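PDB 6Q2F: glycoside hydrolase family protein from Novosphingobium sp. PP1Y, which probably hydrolyses terminal alpha-L-rhamnose units from glycosides. Local coordinates for residues A[921-926]-A[948-953]. Numbering follows the deposited sequence.
Sequences FRVTGK and GETVVP
Phe921 and Thr950 form an antiparallel hydrogen-bonded pair, at the point where strand 915-921 ends beside strand 949-956 in an antiparallel beta sheet. Phe921 N gives its hydrogen to Thr950 O at 2.9 Å, and Thr950 N gives its own to Phe921 O. Both side chains lie on the same face of the sheet. The Phe921 ring has Thr950 O at its edge, close to the ring plane. CE1 of Phe921 meets CG2 of Val952 at 3.9 Å, the methyl coming at a slant to the ring. Tyr905, Phe881 and Phe966 also meet this ring, so it belongs to an aromatic cluster. Beyond Phe921 the chain bends in an inverse gamma turn centred on Arg922, whose NH1 is bonded to Ala878 O and forms a salt bridge with Asp733. The turn brings Val923 O back over Thr950. Thr950 OG1 sits beside its own backbone N (chi1 -61°) and donates to Val923 O at 2.7 Å, from well above the carbonyl plane. A water joins Lys926 N to Thr950 OG1: it accepts from Lys926 N at 2.8 Å and donates to Thr950 OG1 at 2.9 Å. A valine in place of Thr950 would probably leave Val923 O without this donor and the bridging water without its acceptor. CG2 of Thr924 rests on the backbone of Gly948, 3.4 Å from its C atom.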
loop_
_atom_site.group_PDB
_atom_site.type_symbol
_atom_site.label_atom_id
_atom_site.label_comp_id
_atom_site.label_asym_id
_atom_site.label_seq_id
_atom_site.Cartn_x
_atom_site.Cartn_y
_atom_site.Cartn_z
ATOM N N PHE A 921 -22.716 -11.075 20.033
ATOM C CA PHE A 921 -21.487 -11.795 19.738
ATOM C C PHE A 921 -21.805 -13.279 19.639
ATOM O O PHE A 921 -22.579 -13.814 20.452
ATOM C CB PHE A 921 -20.422 -11.551 20.808
ATOM C CG PHE A 921 -20.147 -10.101 21.068
ATOM C CD1 PHE A 921 -20.954 -9.377 21.925
ATOM C CD2 PHE A 921 -19.082 -9.457 20.455
ATOM C CE1 PHE A 921 -20.704 -8.045 22.167
ATOM C CE2 PHE A 921 -18.825 -8.126 20.691
ATOM C CZ PHE A 921 -19.643 -7.414 21.546
ATOM N N ARG A 922 -21.224 -13.936 18.630
ATOM C CA ARG A 922 -21.400 -15.376 18.449
ATOM C C ARG A 922 -20.462 -16.105 19.410
ATOM O O ARG A 922 -19.436 -16.676 19.039
ATOM C CB ARG A 922 -21.142 -15.772 17.002
ATOM C CG ARG A 922 -21.457 -17.244 16.680
ATOM C CD ARG A 922 -21.081 -17.565 15.224
ATOM N NE ARG A 922 -19.653 -17.383 14.973
ATOM C CZ ARG A 922 -19.126 -17.049 13.796
ATOM N NH1 ARG A 922 -19.908 -16.815 12.750
ATOM N NH2 ARG A 922 -17.814 -16.929 13.671
ATOM N N VAL A 923 -20.814 -16.049 20.694
ATOM C CA VAL A 923 -20.025 -16.701 21.731
ATOM C C VAL A 923 -20.948 -16.972 22.904
ATOM O O VAL A 923 -21.972 -16.315 23.086
ATOM C CB VAL A 923 -18.800 -15.865 22.181
ATOM C CG1 VAL A 923 -19.257 -14.536 22.770
ATOM C CG2 VAL A 923 -17.947 -16.615 23.213
ATOM N N THR A 924 -20.544 -17.934 23.723
ATOM C CA THR A 924 -21.370 -18.509 24.753
ATOM C C THR A 924 -20.448 -18.982 25.873
ATOM O O THR A 924 -19.253 -19.163 25.663
ATOM C CB THR A 924 -22.185 -19.632 24.094
ATOM O OG1 THR A 924 -21.291 -20.595 23.534
ATOM C CG2 THR A 924 -23.166 -19.100 23.102
ATOM N N GLY A 925 -20.994 -19.152 27.075
ATOM C CA GLY A 925 -20.191 -19.702 28.158
ATOM C C GLY A 925 -19.162 -18.775 28.798
ATOM O O GLY A 925 -18.424 -19.215 29.692
ATOM N N LYS A 926 -19.091 -17.505 28.392
ATOM C CA LYS A 926 -18.079 -16.585 28.898
ATOM C C LYS A 926 -18.739 -15.319 29.431
ATOM O O LYS A 926 -19.693 -14.814 28.839
ATOM C CB LYS A 926 -17.066 -16.228 27.797
ATOM C CG LYS A 926 -16.254 -17.417 27.252
ATOM C CD LYS A 926 -15.160 -17.844 28.240
ATOM C CE LYS A 926 -14.137 -18.783 27.565
ATOM N NZ LYS A 926 -13.054 -19.223 28.498
ATOM N N GLY A 948 -27.202 -19.272 21.527
ATOM C CA GLY A 948 -25.980 -19.298 20.742
ATOM C C GLY A 948 -25.253 -17.976 20.641
ATOM O O GLY A 948 -24.260 -17.884 19.918
ATOM N N GLU A 949 -25.714 -16.944 21.345
ATOM C CA GLU A 949 -25.079 -15.636 21.291
ATOM C C GLU A 949 -25.072 -15.005 22.675
ATOM O O GLU A 949 -25.818 -15.405 23.567
ATOM C CB GLU A 949 -25.802 -14.702 20.316
ATOM C CG GLU A 949 -27.215 -14.395 20.814
ATOM C CD GLU A 949 -27.930 -13.335 20.015
ATOM O OE1 GLU A 949 -27.321 -12.770 19.086
ATOM O OE2 GLU A 949 -29.117 -13.077 20.329
ATOM N N THR A 950 -24.218 -14.005 22.838
ATOM C CA THR A 950 -24.199 -13.162 24.020
ATOM C C THR A 950 -24.601 -11.761 23.586
ATOM O O THR A 950 -24.077 -11.245 22.596
ATOM C CB THR A 950 -22.814 -13.155 24.676
ATOM O OG1 THR A 950 -22.476 -14.489 25.072
ATOM C CG2 THR A 950 -22.791 -12.234 25.918
ATOM N N VAL A 951 -25.527 -11.165 24.305
ATOM C CA VAL A 951 -25.988 -9.827 24.015
ATOM C C VAL A 951 -25.486 -8.900 25.105
ATOM O O VAL A 951 -25.670 -9.146 26.266
ATOM C CB VAL A 951 -27.504 -9.742 23.901
ATOM C CG1 VAL A 951 -27.920 -8.410 23.369
ATOM C CG2 VAL A 951 -28.024 -10.828 23.009
ATOM N N VAL A 952 -24.820 -7.836 24.705
ATOM C CA VAL A 952 -24.253 -6.919 25.656
ATOM C C VAL A 952 -24.672 -5.520 25.377
ATOM O O VAL A 952 -24.488 -5.058 24.292
ATOM C CB VAL A 952 -22.731 -6.973 25.581
ATOM C CG1 VAL A 952 -22.092 -6.073 26.602
ATOM C CG2 VAL A 952 -22.256 -8.381 25.759
ATOM N N PRO A 953 -25.224 -4.809 26.340
ATOM C CA PRO A 953 -25.578 -3.421 26.065
ATOM C C PRO A 953 -24.300 -2.589 26.144
ATOM O O PRO A 953 -23.599 -2.671 27.107
ATOM C CB PRO A 953 -26.531 -3.069 27.180
ATOM C CG PRO A 953 -26.210 -4.004 28.261
ATOM C CD PRO A 953 -25.753 -5.265 27.621
HETATM O O HOH W 1 -20.274 -15.831 26.433
#